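Local coordinates for beta-glucosidase (Chaetomella raphigera, PDB 6JXG), which probably hydrolyses terminal, non-reducing beta-D-glucosyl residues with release of beta-D-glucose, as a secreted family 3 glycoside hydrolase of cellulose breakdown, at residues N22-T30 against L262-A270; A47-C55 against T286-F294. All blocks are in the same frame, centred on the assembly; numbering follows the deposited sequence.

Contact 1 (N22-T30 against L262-A270). With NAG (2-acetamido-2-deoxy-beta-D-glucopyranose), chain C.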
loop_
_atom_site.group_PDB
_atom_site.type_symbol
_atom_site.label_atom_id
_atom_site.label_comp_id
_atom_site.label_asym_id
_atom_site.label_seq_id
_atom_site.Cartn_x
_atom_site.Cartn_y
_atom_site.Cartn_z
ATOM N N ASN A 22 21.330 31.584 8.638
ATOM C CA ASN A 22 21.464 30.703 7.486
ATOM C C ASN A 22 22.060 29.373 7.862
ATOM O O ASN A 22 21.655 28.358 7.330
ATOM C CB ASN A 22 22.290 31.343 6.375
ATOM C CG ASN A 22 21.432 31.864 5.265
ATOM O OD1 ASN A 22 20.203 32.001 5.387
ATOM N ND2 ASN A 22 22.066 32.157 4.177
ATOM N N THR A 23 22.965 29.342 8.834
ATOM C CA THR A 23 23.433 28.054 9.303
ATOM C C THR A 23 22.311 27.276 10.009
ATOM O O THR A 23 22.240 26.039 9.870
ATOM C CB THR A 23 24.741 28.131 10.138
ATOM O OG1 THR A 23 24.455 28.761 11.362
ATOM C CG2 THR A 23 25.825 28.942 9.465
ATOM N N ASP A 24 21.435 27.947 10.765
ATOM C CA ASP A 24 20.239 27.240 11.333
ATOM C C ASP A 24 19.382 26.614 10.208
ATOM O O ASP A 24 18.988 25.444 10.265
ATOM C CB ASP A 24 19.319 28.139 12.114
ATOM C CG ASP A 24 19.963 28.801 13.359
ATOM O OD1 ASP A 24 20.841 28.201 13.976
ATOM O OD2 ASP A 24 19.566 29.954 13.662
ATOM N N LYS A 25 19.120 27.428 9.190
ATOM C CA LYS A 25 18.294 27.025 8.012
ATOM C C LYS A 25 18.908 25.838 7.305
ATOM O O LYS A 25 18.229 24.859 7.038
ATOM C CB LYS A 25 18.125 28.200 7.057
ATOM C CG LYS A 25 17.271 29.296 7.683
ATOM C CD LYS A 25 17.184 30.529 6.797
ATOM C CE LYS A 25 16.530 31.626 7.583
ATOM N NZ LYS A 25 16.311 32.730 6.683
ATOM N N ALA A 26 20.203 25.908 7.054
ATOM C CA ALA A 26 20.902 24.785 6.427
ATOM C C ALA A 26 20.797 23.507 7.241
ATOM O O ALA A 26 20.653 22.428 6.697
ATOM C CB ALA A 26 22.359 25.148 6.113
ATOM N N SER A 27 20.804 23.601 8.547
ATOM C CA SER A 27 20.815 22.395 9.384
ATOM C C SER A 27 19.413 21.764 9.424
ATOM O O SER A 27 19.327 20.571 9.711
ATOM C CB SER A 27 21.337 22.693 10.821
ATOM O OG SER A 27 20.373 23.481 11.541
ATOM N N ILE A 28 18.371 22.555 9.114
ATOM C CA ILE A 28 17.014 22.074 9.055
ATOM C C ILE A 28 16.725 21.281 7.753
ATOM O O ILE A 28 15.933 20.358 7.753
ATOM C CB ILE A 28 16.001 23.215 9.214
ATOM C CG1 ILE A 28 16.033 23.731 10.648
ATOM C CG2 ILE A 28 14.551 22.784 9.025
ATOM C CD1 ILE A 28 15.258 25.042 10.893
ATOM N N VAL A 29 17.490 21.562 6.698
ATOM C CA VAL A 29 17.223 21.000 5.410
ATOM C C VAL A 29 18.219 19.882 5.069
ATOM O O VAL A 29 18.059 19.146 4.069
ATOM C CB VAL A 29 17.311 22.280 4.530
ATOM C CG1 VAL A 29 18.438 22.324 3.599
ATOM C CG2 VAL A 29 15.998 23.065 4.358
ATOM N N THR A 30 19.240 19.703 5.889
ATOM C CA THR A 30 20.332 18.815 5.576
ATOM C C THR A 30 20.446 17.773 6.654
ATOM O O THR A 30 20.686 18.062 7.806
ATOM C CB THR A 30 21.690 19.542 5.475
ATOM O OG1 THR A 30 21.550 20.719 4.696
ATOM C CG2 THR A 30 22.787 18.619 4.916
ATOM N N LEU A 262 25.997 17.378 0.080
ATOM C CA LEU A 262 25.720 18.247 -1.098
ATOM C C LEU A 262 25.032 19.513 -0.703
ATOM O O LEU A 262 25.123 20.519 -1.389
ATOM C CB LEU A 262 24.876 17.499 -2.161
ATOM C CG LEU A 262 25.694 16.462 -2.928
ATOM C CD1 LEU A 262 24.875 15.427 -3.659
ATOM C CD2 LEU A 262 26.596 17.178 -3.931
ATOM N N TRP A 263 24.356 19.483 0.442
ATOM C CA TRP A 263 23.750 20.713 1.016
ATOM C C TRP A 263 24.627 21.178 2.230
ATOM O O TRP A 263 25.826 21.339 2.034
ATOM C CB TRP A 263 22.279 20.522 1.305
ATOM C CG TRP A 263 21.394 20.673 0.108
ATOM C CD1 TRP A 263 21.762 20.907 -1.216
ATOM C CD2 TRP A 263 19.958 20.555 0.088
ATOM N NE1 TRP A 263 20.640 21.005 -2.023
ATOM C CE2 TRP A 263 19.529 20.748 -1.248
ATOM C CE3 TRP A 263 19.019 20.270 1.050
ATOM C CZ2 TRP A 263 18.192 20.717 -1.604
ATOM C CZ3 TRP A 263 17.677 20.227 0.699
ATOM C CH2 TRP A 263 17.259 20.515 -0.601
ATOM N N GLY A 264 24.104 21.396 3.430
ATOM C CA GLY A 264 24.962 21.913 4.479
ATOM C C GLY A 264 25.636 23.233 4.007
ATOM O O GLY A 264 24.993 24.066 3.296
ATOM N N SER A 265 26.936 23.360 4.296
ATOM C CA SER A 265 27.737 24.505 3.848
ATOM C C SER A 265 27.772 24.602 2.354
ATOM O O SER A 265 27.954 25.674 1.867
ATOM C CB SER A 265 29.214 24.380 4.189
ATOM O OG SER A 265 29.396 24.213 5.521
ATOM N N ASN A 266 27.758 23.487 1.645
ATOM C CA ASN A 266 27.641 23.558 0.202
ATOM C C ASN A 266 26.414 24.298 -0.329
ATOM O O ASN A 266 26.538 25.039 -1.268
ATOM C CB ASN A 266 27.666 22.181 -0.421
ATOM C CG ASN A 266 29.041 21.771 -0.852
ATOM O OD1 ASN A 266 29.795 22.577 -1.366
ATOM N ND2 ASN A 266 29.390 20.528 -0.614
ATOM N N LEU A 267 25.242 24.141 0.282
ATOM C CA LEU A 267 24.055 24.898 -0.132
ATOM C C LEU A 267 24.224 26.397 0.152
ATOM O O LEU A 267 23.836 27.251 -0.691
ATOM C CB LEU A 267 22.792 24.339 0.563
ATOM C CG LEU A 267 21.443 24.991 0.265
ATOM C CD1 LEU A 267 21.067 25.033 -1.201
ATOM C CD2 LEU A 267 20.334 24.269 1.051
ATOM N N LEU A 268 24.787 26.726 1.314
ATOM C CA LEU A 268 25.093 28.163 1.648
ATOM C C LEU A 268 26.065 28.770 0.636
ATOM O O LEU A 268 25.903 29.918 0.256
ATOM C CB LEU A 268 25.606 28.282 3.084
ATOM C CG LEU A 268 24.675 27.752 4.167
ATOM C CD1 LEU A 268 25.136 28.057 5.579
ATOM C CD2 LEU A 268 23.265 28.254 3.919
ATOM N N ALA A 269 27.039 27.991 0.196
ATOM C CA ALA A 269 27.930 28.389 -0.871
ATOM C C ALA A 269 27.171 28.674 -2.181
ATOM O O ALA A 269 27.474 29.613 -2.873
ATOM C CB ALA A 269 28.992 27.297 -1.082
ATOM N N ALA A 270 26.195 27.830 -2.534
ATOM C CA ALA A 270 25.433 27.997 -3.762
ATOM C C ALA A 270 24.615 29.308 -3.669
ATOM O O ALA A 270 24.337 29.955 -4.646
ATOM C CB ALA A 270 24.486 26.829 -3.952
HETATM C C1 NAG C . 28.377 27.481 -6.399
HETATM C C2 NAG C . 29.383 27.037 -7.499
HETATM C C3 NAG C . 29.227 25.562 -7.776
HETATM C C4 NAG C . 29.172 24.750 -6.492
HETATM C C5 NAG C . 28.157 25.327 -5.480
HETATM C C6 NAG C . 28.123 24.591 -4.104
HETATM C C7 NAG C . 29.909 28.806 -9.083
HETATM C C8 NAG C . 29.625 29.439 -10.436
HETATM N N2 NAG C . 29.212 27.709 -8.781
HETATM O O3 NAG C . 30.270 25.072 -8.623
HETATM O O4 NAG C . 28.866 23.440 -6.933
HETATM O O5 NAG C . 28.476 26.685 -5.223
HETATM O O6 NAG C . 29.434 24.491 -3.625
HETATM O O7 NAG C . 30.695 29.302 -8.260
#
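The backbones come nearest at A26 of helix 22-29 and G264, the residue capping helix 265-270, with 5.3 Å between their CA atoms; the segment axes approach to 9.6 Å, with 124° between their N-to-C directions. This is helix-helix packing in the TIM-barrel-type part of a family 3 glycosidase, pinned by one polar contact where one helix ends and the other starts. T30, just past its helix, turns OG1 to the side of its backbone N. There the hydroxyl takes the N-H of G264, 2.9 Å from N to OG1 at 156°, and gives its own proton to A26 O. That carbonyl is gripped twice, by T30 OG1 and V29 N from opposite faces of its plane. L268 lies over the other end: its CD2 rests 3.9 Å from A26 CB and also near N22 O, while CD1 crosses to the methyl of T23. V29 CG1 packs obliquely against the W263 indole and lies 3.7 Å from L267 CD2. V29 O lies at the edge of that ring, in its plane, and L267 CD2, from the same segment as the ring, lies over one face toward the rim; the indole NE1 bonds to T239 O. On the outer side of helix 265-270, N266 OD1 accepts a hydrogen bond from the glycan NAG O6 at 3.0 Å.

Contact 2 (A47-C55 against T286-F294)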
loop_
_atom_site.group_PDB
_atom_site.type_symbol
_atom_site.label_atom_id
_atom_site.label_comp_id
_atom_site.label_asym_id
_atom_site.label_seq_id
_atom_site.Cartn_x
_atom_site.Cartn_y
_atom_site.Cartn_z
ATOM N N ALA A 47 17.643 25.103 18.874
ATOM C CA ALA A 47 17.123 25.389 20.204
ATOM C C ALA A 47 16.422 26.735 20.222
ATOM O O ALA A 47 15.460 26.868 20.942
ATOM C CB ALA A 47 18.235 25.310 21.254
ATOM N N SER A 48 16.834 27.681 19.380
ATOM C CA SER A 48 16.222 29.039 19.416
ATOM C C SER A 48 14.733 29.018 19.065
ATOM O O SER A 48 14.018 29.892 19.465
ATOM C CB SER A 48 16.908 30.034 18.468
ATOM O OG SER A 48 16.810 29.530 17.142
ATOM N N ILE A 49 14.245 27.996 18.368
ATOM C CA ILE A 49 12.809 27.907 18.101
ATOM C C ILE A 49 12.169 26.679 18.727
ATOM O O ILE A 49 10.996 26.336 18.397
ATOM C CB ILE A 49 12.519 27.981 16.582
ATOM C CG1 ILE A 49 13.261 26.861 15.821
ATOM C CG2 ILE A 49 12.917 29.340 16.001
ATOM C CD1 ILE A 49 12.740 26.649 14.393
ATOM N N GLY A 50 12.931 25.978 19.604
ATOM C CA GLY A 50 12.420 24.787 20.285
ATOM C C GLY A 50 12.215 23.616 19.331
ATOM O O GLY A 50 11.385 22.752 19.538
ATOM N N LEU A 51 12.938 23.615 18.207
ATOM C CA LEU A 51 12.813 22.518 17.249
ATOM C C LEU A 51 13.724 21.376 17.695
ATOM O O LEU A 51 14.934 21.581 17.808
ATOM C CB LEU A 51 13.291 22.998 15.889
ATOM C CG LEU A 51 13.083 21.997 14.726
ATOM C CD1 LEU A 51 11.591 21.947 14.340
ATOM C CD2 LEU A 51 13.861 22.492 13.524
ATOM N N PRO A 52 13.176 20.185 17.866
ATOM C CA PRO A 52 14.061 19.048 18.218
ATOM C C PRO A 52 14.900 18.574 17.065
ATOM O O PRO A 52 14.790 19.078 15.971
ATOM C CB PRO A 52 13.093 17.964 18.635
ATOM C CG PRO A 52 11.897 18.180 17.736
ATOM C CD PRO A 52 11.802 19.724 17.560
ATOM N N GLU A 53 15.733 17.570 17.336
ATOM C CA GLU A 53 16.434 16.867 16.323
ATOM C C GLU A 53 15.398 16.027 15.549
ATOM O O GLU A 53 15.101 14.901 15.934
ATOM C CB GLU A 53 17.523 16.021 16.975
ATOM C CG GLU A 53 18.441 15.280 16.022
ATOM C CD GLU A 53 19.547 14.516 16.723
ATOM O OE1 GLU A 53 20.109 13.564 16.176
ATOM O OE2 GLU A 53 19.867 14.894 17.819
ATOM N N LEU A 54 14.838 16.554 14.457
ATOM C CA LEU A 54 13.724 15.868 13.786
ATOM C C LEU A 54 14.069 14.433 13.404
ATOM O O LEU A 54 15.127 14.192 12.796
ATOM C CB LEU A 54 13.220 16.594 12.540
ATOM C CG LEU A 54 12.619 17.965 12.870
ATOM C CD1 LEU A 54 12.491 18.781 11.578
ATOM C CD2 LEU A 54 11.242 17.813 13.492
ATOM N N CYS A 55 13.148 13.510 13.719
ATOM C CA CYS A 55 13.388 12.064 13.626
ATOM C C CYS A 55 12.496 11.528 12.488
ATOM O O CYS A 55 11.249 11.672 12.552
ATOM C CB CYS A 55 13.042 11.384 14.951
ATOM S SG CYS A 55 13.050 9.545 14.882
ATOM N N THR A 286 10.367 27.062 5.600
ATOM C CA THR A 286 9.020 27.403 5.876
ATOM C C THR A 286 8.108 26.170 5.762
ATOM O O THR A 286 7.269 25.959 6.611
ATOM C CB THR A 286 8.486 28.517 4.959
ATOM O OG1 THR A 286 9.320 29.697 5.036
ATOM C CG2 THR A 286 7.104 28.879 5.343
ATOM N N ARG A 287 8.357 25.362 4.743
ATOM C CA ARG A 287 7.547 24.182 4.487
ATOM C C ARG A 287 7.730 23.106 5.594
ATOM O O ARG A 287 6.760 22.547 6.112
ATOM C CB ARG A 287 7.882 23.610 3.132
ATOM C CG ARG A 287 7.365 24.434 1.939
ATOM C CD ARG A 287 7.891 23.945 0.608
ATOM N NE ARG A 287 7.230 24.630 -0.492
ATOM C CZ ARG A 287 5.980 24.425 -0.922
ATOM N NH1 ARG A 287 5.240 23.458 -0.426
ATOM N NH2 ARG A 287 5.507 25.199 -1.902
ATOM N N ILE A 288 8.980 22.799 5.924
ATOM C CA ILE A 288 9.337 21.813 6.951
ATOM C C ILE A 288 8.714 22.194 8.307
ATOM O O ILE A 288 8.025 21.386 8.946
ATOM C CB ILE A 288 10.869 21.699 7.115
ATOM C CG1 ILE A 288 11.492 21.209 5.808
ATOM C CG2 ILE A 288 11.220 20.720 8.250
ATOM C CD1 ILE A 288 12.962 21.452 5.607
ATOM N N LEU A 289 8.868 23.471 8.655
ATOM C CA LEU A 289 8.299 23.986 9.916
ATOM C C LEU A 289 6.763 24.002 9.831
ATOM O O LEU A 289 6.088 23.719 10.811
ATOM C CB LEU A 289 8.869 25.400 10.254
ATOM C CG LEU A 289 10.388 25.436 10.516
ATOM C CD1 LEU A 289 10.739 26.866 10.886
ATOM C CD2 LEU A 289 10.844 24.499 11.644
ATOM N N ALA A 290 6.188 24.375 8.685
ATOM C CA ALA A 290 4.740 24.379 8.553
ATOM C C ALA A 290 4.163 22.974 8.889
ATOM O O ALA A 290 3.150 22.860 9.561
ATOM C CB ALA A 290 4.325 24.796 7.165
ATOM N N SER A 291 4.759 21.942 8.332
ATOM C CA SER A 291 4.297 20.579 8.549
ATOM C C SER A 291 4.406 20.147 10.022
ATOM O O SER A 291 3.512 19.505 10.591
ATOM C CB SER A 291 5.118 19.657 7.649
ATOM O OG SER A 291 4.641 19.767 6.276
ATOM N N TRP A 292 5.499 20.551 10.643
ATOM C CA TRP A 292 5.726 20.399 12.097
ATOM C C TRP A 292 4.617 21.017 12.941
ATOM O O TRP A 292 4.004 20.340 13.809
ATOM C CB TRP A 292 7.104 20.994 12.446
ATOM C CG TRP A 292 7.604 20.793 13.849
ATOM C CD1 TRP A 292 7.864 19.604 14.444
ATOM C CD2 TRP A 292 7.978 21.804 14.797
ATOM N NE1 TRP A 292 8.349 19.803 15.708
ATOM C CE2 TRP A 292 8.450 21.143 15.934
ATOM C CE3 TRP A 292 8.052 23.201 14.753
ATOM C CZ2 TRP A 292 8.889 21.783 17.024
ATOM C CZ3 TRP A 292 8.494 23.848 15.874
ATOM C CH2 TRP A 292 8.912 23.123 16.994
ATOM N N TYR A 293 4.343 22.285 12.656
ATOM C CA TYR A 293 3.265 23.005 13.338
ATOM C C TYR A 293 1.907 22.459 12.949
ATOM O O TYR A 293 1.031 22.370 13.799
ATOM C CB TYR A 293 3.284 24.475 12.996
ATOM C CG TYR A 293 4.398 25.262 13.628
ATOM C CD1 TYR A 293 4.465 25.372 15.002
ATOM C CD2 TYR A 293 5.351 25.918 12.877
ATOM C CE1 TYR A 293 5.445 26.078 15.616
ATOM C CE2 TYR A 293 6.361 26.664 13.507
ATOM C CZ TYR A 293 6.366 26.724 14.896
ATOM O OH TYR A 293 7.353 27.395 15.610
ATOM N N PHE A 294 1.730 22.096 11.667
ATOM C CA PHE A 294 0.428 21.601 11.176
ATOM C C PHE A 294 -0.110 20.401 11.942
ATOM O O PHE A 294 -1.255 20.398 12.336
ATOM C CB PHE A 294 0.473 21.274 9.664
ATOM C CG PHE A 294 -0.850 20.835 9.119
ATOM C CD1 PHE A 294 -1.211 19.497 9.109
ATOM C CD2 PHE A 294 -1.756 21.765 8.710
ATOM C CE1 PHE A 294 -2.467 19.070 8.666
ATOM C CE2 PHE A 294 -2.991 21.365 8.191
ATOM C CZ PHE A 294 -3.346 19.978 8.196
HETATM O O HOH W 1 8.138 26.975 17.965
#
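L51 sets its CD1 methyl squarely over the six-membered ring of W292, 3.5 Å from CD1 to the ring centroid and only 8° off the ring normal, a clear CH-pi contact. Both side chains run anti to their backbone N, and W292 (chi1 -173°) thereby swings off the helix as a flat slab into a hollow of the loop 49-54. The rest of the hollow follows the indole outline. G50 O meets the ring edge, 3.6 Å from CH2, P52 CD comes in obliquely at 3.6 Å from CZ2, and L54 CD2 lies 3.9 Å from CD1 of W292. One turn back, L289 CD2 fits between I49 and L51: it meets I49 CD1 tip to tip and stands 3.8 Å from L51 CD1. L54 CD1 reaches on to I288 CG2. Cutting W292 back to an alanine is likely to take the face from beneath L51 CD1 and leave P52 CD and the L54 CD2 branch without their partner across the contact. At the other end W292 CE3 stands over the centre of the Y293 ring, and a water donates to I49 O at 3.0 Å. G50 and L51 form a G1 beta bulge opposite V46. Helix 278-294, which also packs I288 and S291 on F228 of strand 228-231, is thus covered on one side by the loop leading into strand 55-57, as fits the helical outer layer of a TIM-barrel-type domain.

How the contacts relate
Contacts 1 and 2 lie with their centres about 16 Å apart on the same side of the chain's centre, and helix 22-29 is the bridge between them. I28 CG1 packs on L51 CD2 at 3.8 Å, and V29 also touches I288, so apolar packing runs from one contact into the other. K25 adds a salt bridge to D282 of helix 278-294. In the chain the four segments alternate, with helix 265-272 followed directly by helix 278-294. The contact centres are about 34 Å and 28 Å from the centre of the chain, and contact 1 carries the glycan at its outer side: both are structural packing away from the centre of the chain, contact 2 the more buried.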